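Local coordinates for protein endoglucanase (Ganoderma lucidum, PDB 5D8Z) that probably hydrolyses internal beta-1,4 linkages of cellulose, as an endoglucanase of glycoside hydrolase family 5 built on a TIM barrel, at residues Val79-Ile84 with Ala141-Ser146; Gly87-Asp92 with Ala123-Glu128; Gln291-Gln296 with Leu304-Trp309. One frame throughout, in Å; residues are numbered along the deposited sequence.

In the fold
Three contacts of one TIM barrel illustrate how chemistry follows place. Between two helices, buried contact 1 sets a leucine methyl over an indole face. At the surface, contact 2 joins a loop to a small hairpin, an alanine methyl and backbone atoms meeting a phenylalanine. Both make a CH-pi contact, whereas contact 3, buried within a beta-alpha-beta unit, packs valine and a glutamine amide oxygen of a barrel helix against a tyrosine of the neighbouring strand. None has a hydrogen bond between its two segments. Contacts 1 and 2 form one neighbourhood: W81 and S146 of the first hydrogen-bond to G90 and G91 of the second. Contact 3 lies on the opposite side of the chain's centre.

Contact 1 of 3, residues Val79-Ile84 with Ala141-Ser146; sequences VGWQFI and AALWSS
L143 of helix 137-149 sets a methyl group on the indole of W81, in the first turn of the short helix 81-85. Its CD2 lies over one face of the ring system, 3.5 Å from the centroid of the five-membered ring and only 7° off the ring normal, a well-formed CH-pi contact. Within that ring the approach is even: L143 CD2 is 3.6 Å from both W81 CD1 and NE1. The other branch comes near the same two atoms, with L143 CD1 3.7 Å from W81 NE1. W81 CG stands anti to the backbone N (chi1 -164°), which carries the indole out from the helix until its five-membered ring meets the leucine.

Away from the ring the fit slackens. I84, one helical turn on from W81, points its CB toward helix 137-149, yet only its CG2 branch arrives, 4.0 Å from L143 CD1, the two side chains crossing at about a right angle. On either side of L143 in sequence, A142 and S146 are partly exposed; the S146 hydroxyl is hydrogen-bonded to G91 O in the loop that follows the short helix. At the start of that short helix, G80 is the N-cap residue and its O accepts I84 N at 3.1 Å.

The indole serves both helix and loop: its face receives the leucine while its N-H is given to G90 O. With an alanine here, L143 CD2 would probably lose the surface it rests on and G90 O its indole donor. The chemistry implies a division of labour: dispersion joins the two helices at the buried face, and the directional bond to the loop is likely to limit how far the ring can turn.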
loop_
_atom_site.group_PDB
_atom_site.type_symbol
_atom_site.label_atom_id
_atom_site.label_comp_id
_atom_site.label_asym_id
_atom_site.label_seq_id
_atom_site.Cartn_x
_atom_site.Cartn_y
_atom_site.Cartn_z
ATOM N N VAL A 79 -6.598 -5.410 1.862
ATOM C CA VAL A 79 -7.481 -6.553 2.027
ATOM C C VAL A 79 -6.719 -7.856 1.927
ATOM O O VAL A 79 -5.798 -7.946 1.180
ATOM C CB VAL A 79 -8.604 -6.541 0.978
ATOM C CG1 VAL A 79 -8.059 -6.715 -0.423
ATOM C CG2 VAL A 79 -9.609 -7.634 1.294
ATOM N N GLY A 80 -7.147 -8.875 2.654
ATOM C CA GLY A 80 -6.516 -10.180 2.629
ATOM C C GLY A 80 -7.007 -11.147 1.569
ATOM O O GLY A 80 -8.170 -11.184 1.213
ATOM N N TRP A 81 -6.085 -11.978 1.113
ATOM C CA TRP A 81 -6.343 -13.043 0.154
ATOM C C TRP A 81 -7.506 -13.914 0.610
ATOM O O TRP A 81 -8.436 -14.202 -0.145
ATOM C CB TRP A 81 -5.070 -13.885 0.031
ATOM C CG TRP A 81 -5.012 -14.772 -1.159
ATOM C CD1 TRP A 81 -6.039 -15.143 -1.954
ATOM C CD2 TRP A 81 -3.852 -15.433 -1.663
ATOM N NE1 TRP A 81 -5.588 -16.007 -2.917
ATOM C CE2 TRP A 81 -4.251 -16.194 -2.763
ATOM C CE3 TRP A 81 -2.517 -15.418 -1.309
ATOM C CZ2 TRP A 81 -3.372 -16.937 -3.515
ATOM C CZ3 TRP A 81 -1.628 -16.157 -2.045
ATOM C CH2 TRP A 81 -2.054 -16.920 -3.142
ATOM N N GLN A 82 -7.445 -14.325 1.864
ATOM C CA GLN A 82 -8.482 -15.140 2.418
ATOM C C GLN A 82 -9.856 -14.461 2.282
ATOM O O GLN A 82 -10.811 -15.031 1.811
ATOM C CB GLN A 82 -8.126 -15.452 3.838
ATOM C CG GLN A 82 -7.026 -16.494 3.957
ATOM C CD GLN A 82 -5.614 -15.945 4.092
ATOM O OE1 GLN A 82 -5.283 -14.869 3.589
ATOM N NE2 GLN A 82 -4.756 -16.712 4.768
ATOM N N PHE A 83 -9.955 -13.209 2.598
ATOM C CA PHE A 83 -11.221 -12.550 2.421
ATOM C C PHE A 83 -11.699 -12.595 0.961
ATOM O O PHE A 83 -12.877 -12.838 0.663
ATOM C CB PHE A 83 -11.101 -11.110 2.917
ATOM C CG PHE A 83 -12.392 -10.373 2.928
ATOM C CD1 PHE A 83 -13.269 -10.523 3.977
ATOM C CD2 PHE A 83 -12.729 -9.527 1.878
ATOM C CE1 PHE A 83 -14.461 -9.841 3.997
ATOM C CE2 PHE A 83 -13.930 -8.849 1.869
ATOM C CZ PHE A 83 -14.802 -9.008 2.930
ATOM N N ILE A 84 -10.788 -12.359 0.040
ATOM C CA ILE A 84 -11.172 -12.259 -1.355
ATOM C C ILE A 84 -11.735 -13.554 -1.829
ATOM O O ILE A 84 -12.666 -13.562 -2.634
ATOM C CB ILE A 84 -9.976 -11.936 -2.239
ATOM C CG1 ILE A 84 -9.578 -10.497 -2.012
ATOM C CG2 ILE A 84 -10.334 -12.140 -3.697
ATOM C CD1 ILE A 84 -8.197 -10.168 -2.491
ATOM N N ALA A 141 -0.854 -16.113 -9.121
ATOM C CA ALA A 141 -1.075 -15.448 -10.389
ATOM C C ALA A 141 -2.549 -15.453 -10.724
ATOM O O ALA A 141 -3.123 -14.447 -11.118
ATOM C CB ALA A 141 -0.295 -16.175 -11.450
ATOM N N ALA A 142 -3.156 -16.606 -10.548
ATOM C CA ALA A 142 -4.593 -16.745 -10.674
ATOM C C ALA A 142 -5.325 -15.628 -9.928
ATOM O O ALA A 142 -6.235 -14.987 -10.489
ATOM C CB ALA A 142 -5.034 -18.091 -10.127
ATOM N N LEU A 143 -4.935 -15.402 -8.675
ATOM C CA LEU A 143 -5.579 -14.393 -7.868
ATOM C C LEU A 143 -5.577 -13.061 -8.563
ATOM O O LEU A 143 -6.616 -12.399 -8.722
ATOM C CB LEU A 143 -4.888 -14.239 -6.525
ATOM C CG LEU A 143 -5.512 -13.124 -5.681
ATOM C CD1 LEU A 143 -6.952 -13.486 -5.329
ATOM C CD2 LEU A 143 -4.678 -12.851 -4.431
ATOM N N TRP A 144 -4.397 -12.664 -8.977
ATOM C CA TRP A 144 -4.276 -11.394 -9.646
ATOM C C TRP A 144 -4.963 -11.333 -11.007
ATOM O O TRP A 144 -5.404 -10.282 -11.407
ATOM C CB TRP A 144 -2.818 -11.011 -9.755
ATOM C CG TRP A 144 -2.357 -10.477 -8.513
ATOM C CD1 TRP A 144 -1.496 -11.055 -7.639
ATOM C CD2 TRP A 144 -2.760 -9.236 -7.938
ATOM N NE1 TRP A 144 -1.300 -10.225 -6.560
ATOM C CE2 TRP A 144 -2.088 -9.105 -6.716
ATOM C CE3 TRP A 144 -3.612 -8.205 -8.353
ATOM C CZ2 TRP A 144 -2.233 -7.985 -5.911
ATOM C CZ3 TRP A 144 -3.764 -7.113 -7.550
ATOM C CH2 TRP A 144 -3.078 -7.006 -6.345
ATOM N N SER A 145 -5.075 -12.441 -11.714
ATOM C CA SER A 145 -5.801 -12.402 -12.953
ATOM C C SER A 145 -7.217 -11.955 -12.620
ATOM O O SER A 145 -7.743 -11.023 -13.239
ATOM C CB SER A 145 -5.808 -13.771 -13.629
ATOM O OG SER A 145 -6.347 -13.696 -14.943
ATOM N N SER A 146 -7.826 -12.593 -11.631
ATOM C CA SER A 146 -9.205 -12.303 -11.315
ATOM C C SER A 146 -9.395 -10.878 -10.853
ATOM O O SER A 146 -10.364 -10.224 -11.265
ATOM C CB SER A 146 -9.700 -13.204 -10.209
ATOM O OG SER A 146 -9.438 -14.548 -10.530
#

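Contact 2 of 3, residues Gly87-Asp92 with Ala123-Glu128; sequences GVAGGD and ARFNGE
F125, whose ring meets A89, gives its backbone N to E128 O at 2.9 Å, the shortest hydrogen bond inside either segment; the return bond from E128 N to F125 O measures 3.2 Å. Together they close a type I' turn with N126 and G127 at its corners, the tight hairpin between strands 124-125 and 128-129. With chi1 at -166°, CG opposite the backbone N, the phenylalanine ring extends from that hairpin to loop 87-92.

A89 CB sits over the centre of the ring, 3.6 Å from the centroid and 6° off the normal, making a CH-pi contact. The far end of the ring meets backbone: F125 CZ is 3.4 Å from A89 N, and G87 O lies at the ring edge, 3.5 Å from CZ. A89 is itself the centre of an inverse gamma turn, which bends the loop where its methyl faces the phenylalanine. W81 packs edge-to-face with F125, and P135 touches both F125 and A89.

With no hydrogen bond between loop and hairpin, their contact rests on the weak attraction of a ring for a methyl group and, probably, of its C-H edge for a carbonyl oxygen, so shape and weak polarisation rather than directional bonds are likely to hold the two together.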
loop_
_atom_site.group_PDB
_atom_site.type_symbol
_atom_site.label_atom_id
_atom_site.label_comp_id
_atom_site.label_asym_id
_atom_site.label_seq_id
_atom_site.Cartn_x
_atom_site.Cartn_y
_atom_site.Cartn_z
ATOM N N GLY A 87 -11.036 -18.009 2.269
ATOM C CA GLY A 87 -10.215 -19.051 2.817
ATOM C C GLY A 87 -9.316 -19.846 1.899
ATOM O O GLY A 87 -8.486 -20.563 2.403
ATOM N N VAL A 88 -9.411 -19.686 0.585
ATOM C CA VAL A 88 -8.632 -20.472 -0.371
ATOM C C VAL A 88 -7.499 -19.745 -1.132
ATOM O O VAL A 88 -7.719 -18.690 -1.729
ATOM C CB VAL A 88 -9.578 -21.006 -1.464
ATOM C CG1 VAL A 88 -8.830 -21.901 -2.442
ATOM C CG2 VAL A 88 -10.738 -21.748 -0.830
ATOM N N ALA A 89 -6.323 -20.378 -1.198
ATOM C CA ALA A 89 -5.167 -19.886 -1.999
ATOM C C ALA A 89 -5.308 -20.192 -3.506
ATOM O O ALA A 89 -4.814 -21.201 -4.040
ATOM C CB ALA A 89 -3.850 -20.440 -1.465
ATOM N N GLY A 90 -6.003 -19.289 -4.181
ATOM C CA GLY A 90 -6.266 -19.424 -5.591
ATOM C C GLY A 90 -6.855 -18.124 -6.033
ATOM O O GLY A 90 -6.594 -17.131 -5.430
ATOM N N GLY A 91 -7.644 -18.123 -7.090
ATOM C CA GLY A 91 -8.190 -16.894 -7.611
ATOM C C GLY A 91 -9.678 -16.965 -7.816
ATOM O O GLY A 91 -10.206 -16.209 -8.612
ATOM N N ASP A 92 -10.355 -17.860 -7.102
ATOM C CA ASP A 92 -11.806 -17.969 -7.198
ATOM C C ASP A 92 -12.421 -16.998 -6.228
ATOM O O ASP A 92 -12.534 -17.289 -5.038
ATOM C CB ASP A 92 -12.278 -19.374 -6.910
ATOM C CG ASP A 92 -12.992 -19.938 -8.063
ATOM O OD1 ASP A 92 -12.314 -20.613 -8.864
ATOM O OD2 ASP A 92 -14.195 -19.627 -8.233
ATOM N N ALA A 123 3.533 -11.707 1.799
ATOM C CA ALA A 123 4.024 -12.770 0.916
ATOM C C ALA A 123 3.705 -14.166 1.399
ATOM O O ALA A 123 4.280 -15.133 0.904
ATOM C CB ALA A 123 5.533 -12.633 0.668
ATOM N N ARG A 124 2.773 -14.287 2.330
ATOM C CA ARG A 124 2.432 -15.593 2.878
ATOM C C ARG A 124 0.956 -15.939 2.760
ATOM O O ARG A 124 0.118 -15.100 2.431
ATOM C CB ARG A 124 2.842 -15.642 4.326
ATOM C CG ARG A 124 4.325 -15.721 4.520
ATOM C CD ARG A 124 4.698 -15.276 5.903
ATOM N NE ARG A 124 6.090 -15.591 6.123
ATOM C CZ ARG A 124 7.111 -14.828 5.762
ATOM N NH1 ARG A 124 6.909 -13.658 5.149
ATOM N NH2 ARG A 124 8.351 -15.234 6.011
ATOM N N PHE A 125 0.671 -17.208 3.015
ATOM C CA PHE A 125 -0.691 -17.731 3.153
ATOM C C PHE A 125 -0.636 -18.793 4.256
ATOM O O PHE A 125 0.039 -19.817 4.131
ATOM C CB PHE A 125 -1.186 -18.344 1.832
ATOM C CG PHE A 125 -2.670 -18.600 1.807
ATOM C CD1 PHE A 125 -3.554 -17.608 1.381
ATOM C CD2 PHE A 125 -3.186 -19.826 2.217
ATOM C CE1 PHE A 125 -4.926 -17.834 1.379
ATOM C CE2 PHE A 125 -4.542 -20.055 2.209
ATOM C CZ PHE A 125 -5.419 -19.060 1.789
ATOM N N ASN A 126 -1.338 -18.520 5.338
ATOM C CA ASN A 126 -1.248 -19.323 6.557
ATOM C C ASN A 126 0.117 -19.917 6.891
ATOM O O ASN A 126 0.270 -21.120 6.855
ATOM C CB ASN A 126 -2.279 -20.445 6.527
ATOM C CG ASN A 126 -3.692 -19.930 6.509
ATOM O OD1 ASN A 126 -4.029 -18.934 7.152
ATOM N ND2 ASN A 126 -4.521 -20.589 5.753
ATOM N N GLY A 127 1.083 -19.068 7.234
ATOM C CA GLY A 127 2.368 -19.510 7.731
ATOM C C GLY A 127 3.391 -19.822 6.673
ATOM O O GLY A 127 4.578 -19.916 6.966
ATOM N N GLU A 128 2.953 -19.938 5.429
ATOM C CA GLU A 128 3.767 -20.527 4.379
ATOM C C GLU A 128 4.031 -19.489 3.285
ATOM O O GLU A 128 3.175 -18.666 3.035
ATOM C CB GLU A 128 2.971 -21.716 3.842
ATOM C CG GLU A 128 3.802 -22.916 3.430
ATOM C CD GLU A 128 4.404 -23.688 4.588
ATOM O OE1 GLU A 128 3.698 -24.508 5.237
ATOM O OE2 GLU A 128 5.613 -23.497 4.819
#

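Contact 3 of 3, residues Gln291-Gln296 with Leu304-Trp309; sequences QQVAYQ and LGYVGW
Y306 leaves strand 303-312 toward helix 283-298, and its atoms meet two helix residues in turn. CB comes first, 3.4 Å from Q296 OE1. The same oxygen is also 3.5 Å from Y306 CD2, and the planes of the glutamine amide and the ring lie 13° apart. Further out V293 takes over: its CG1 is 3.6 Å from Y306 CE2 and about 4.0 Å from both CZ and OH, and its CG2 lies over one face of the ring. At the tip, Y306 OH is hydrogen-bonded to L341 O near the C-terminus of the chain. The first torsion, with CG set between the backbone N and the carbonyl carbon (chi1 59°), turns the ring so that it runs across the helix, from Q296 to V293. Q296 reaches it with an extended chain, and W258 of helix 254-267 packs against that same glutamine.

On the strand side, Y306 pairs through its backbone with G26 of strand 24-30, and G305 with N274 of strand 272-277, so this last strand closes the barrel. Strand 272-277, helix 283-298 and the parallel strand 303-312 form a beta-alpha-beta crossover, the repeating unit of the TIM barrel.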
loop_
_atom_site.group_PDB
_atom_site.type_symbol
_atom_site.label_atom_id
_atom_site.label_comp_id
_atom_site.label_asym_id
_atom_site.label_seq_id
_atom_site.Cartn_x
_atom_site.Cartn_y
_atom_site.Cartn_z
ATOM N N GLN A 291 9.907 17.241 7.276
ATOM C CA GLN A 291 11.212 17.106 6.660
ATOM C C GLN A 291 11.174 16.015 5.572
ATOM O O GLN A 291 11.479 16.300 4.402
ATOM C CB GLN A 291 12.312 16.873 7.719
ATOM C CG GLN A 291 12.555 18.117 8.580
ATOM C CD GLN A 291 13.576 17.944 9.709
ATOM O OE1 GLN A 291 13.964 16.831 10.111
ATOM N NE2 GLN A 291 14.023 19.073 10.221
ATOM N N GLN A 292 10.745 14.805 5.932
ATOM C CA GLN A 292 10.659 13.694 4.962
ATOM C C GLN A 292 9.784 13.999 3.743
ATOM O O GLN A 292 10.096 13.567 2.639
ATOM C CB GLN A 292 10.152 12.417 5.641
ATOM C CG GLN A 292 9.846 11.256 4.687
ATOM C CD GLN A 292 9.409 9.981 5.404
ATOM O OE1 GLN A 292 8.225 9.676 5.459
ATOM N NE2 GLN A 292 10.356 9.249 5.963
ATOM N N VAL A 293 8.695 14.729 3.948
ATOM C CA VAL A 293 7.744 15.023 2.878
ATOM C C VAL A 293 8.279 16.128 1.981
ATOM O O VAL A 293 8.054 16.110 0.758
ATOM C CB VAL A 293 6.376 15.442 3.449
ATOM C CG1 VAL A 293 5.430 15.910 2.349
ATOM C CG2 VAL A 293 5.750 14.278 4.220
ATOM N N ALA A 294 8.980 17.091 2.592
ATOM C CA ALA A 294 9.648 18.155 1.837
ATOM C C ALA A 294 10.687 17.550 0.886
ATOM O O ALA A 294 10.690 17.839 -0.322
ATOM C CB ALA A 294 10.288 19.145 2.793
ATOM N N TYR A 295 11.543 16.689 1.434
ATOM C CA TYR A 295 12.507 15.902 0.627
ATOM C C TYR A 295 11.854 15.073 -0.480
ATOM O O TYR A 295 12.282 15.107 -1.634
ATOM C CB TYR A 295 13.331 14.962 1.499
ATOM C CG TYR A 295 14.447 14.313 0.717
ATOM C CD1 TYR A 295 15.734 14.879 0.682
ATOM C CD2 TYR A 295 14.233 13.135 0.003
ATOM C CE1 TYR A 295 16.753 14.293 -0.046
ATOM C CE2 TYR A 295 15.246 12.550 -0.733
ATOM C CZ TYR A 295 16.505 13.135 -0.760
ATOM O OH TYR A 295 17.504 12.536 -1.488
ATOM N N GLN A 296 10.830 14.311 -0.131
ATOM C CA GLN A 296 10.134 13.535 -1.139
ATOM C C GLN A 296 9.612 14.372 -2.279
ATOM O O GLN A 296 9.750 13.960 -3.406
ATOM C CB GLN A 296 9.006 12.729 -0.530
ATOM C CG GLN A 296 9.525 11.511 0.192
ATOM C CD GLN A 296 8.413 10.696 0.786
ATOM O OE1 GLN A 296 7.330 11.210 1.073
ATOM N NE2 GLN A 296 8.673 9.412 0.984
ATOM N N LEU A 304 7.044 8.740 -6.778
ATOM C CA LEU A 304 5.689 9.066 -7.216
ATOM C C LEU A 304 4.762 9.623 -6.098
ATOM O O LEU A 304 3.694 10.217 -6.391
ATOM C CB LEU A 304 5.003 7.829 -7.788
ATOM C CG LEU A 304 5.293 7.316 -9.194
ATOM C CD1 LEU A 304 4.046 6.613 -9.724
ATOM C CD2 LEU A 304 5.702 8.432 -10.135
ATOM N N GLY A 305 5.140 9.421 -4.832
ATOM C CA GLY A 305 4.264 9.816 -3.724
ATOM C C GLY A 305 4.441 9.117 -2.390
ATOM O O GLY A 305 5.239 8.190 -2.255
ATOM N N TYR A 306 3.687 9.585 -1.396
ATOM C CA TYR A 306 3.608 8.918 -0.086
ATOM C C TYR A 306 2.154 8.638 0.205
ATOM O O TYR A 306 1.286 9.349 -0.315
ATOM C CB TYR A 306 4.224 9.760 1.032
ATOM C CG TYR A 306 3.561 11.088 1.181
ATOM C CD1 TYR A 306 2.407 11.216 1.911
ATOM C CD2 TYR A 306 4.064 12.223 0.532
ATOM C CE1 TYR A 306 1.771 12.432 2.024
ATOM C CE2 TYR A 306 3.437 13.438 0.647
ATOM C CZ TYR A 306 2.294 13.535 1.409
ATOM O OH TYR A 306 1.652 14.739 1.570
ATOM N N VAL A 307 1.892 7.590 0.997
ATOM C CA VAL A 307 0.545 7.282 1.491
ATOM C C VAL A 307 0.656 7.015 2.968
ATOM O O VAL A 307 1.416 6.156 3.394
ATOM C CB VAL A 307 -0.033 6.039 0.819
ATOM C CG1 VAL A 307 -1.514 5.876 1.137
ATOM C CG2 VAL A 307 0.150 6.112 -0.673
ATOM N N GLY A 308 -0.111 7.749 3.751
ATOM C CA GLY A 308 0.049 7.718 5.204
ATOM C C GLY A 308 -0.690 6.563 5.847
ATOM O O GLY A 308 -1.796 6.237 5.439
ATOM N N TRP A 309 -0.068 5.933 6.834
ATOM C CA TRP A 309 -0.647 4.756 7.412
ATOM C C TRP A 309 -1.451 5.178 8.577
ATOM O O TRP A 309 -0.885 5.611 9.581
ATOM C CB TRP A 309 0.354 3.702 7.877
ATOM C CG TRP A 309 -0.380 2.604 8.560
ATOM C CD1 TRP A 309 -0.524 2.440 9.904
ATOM C CD2 TRP A 309 -1.141 1.563 7.949
ATOM N NE1 TRP A 309 -1.326 1.363 10.176
ATOM C CE2 TRP A 309 -1.712 0.792 8.999
ATOM C CE3 TRP A 309 -1.385 1.187 6.621
ATOM C CZ2 TRP A 309 -2.505 -0.326 8.766
ATOM C CZ3 TRP A 309 -2.176 0.065 6.380
ATOM C CH2 TRP A 309 -2.725 -0.680 7.455
#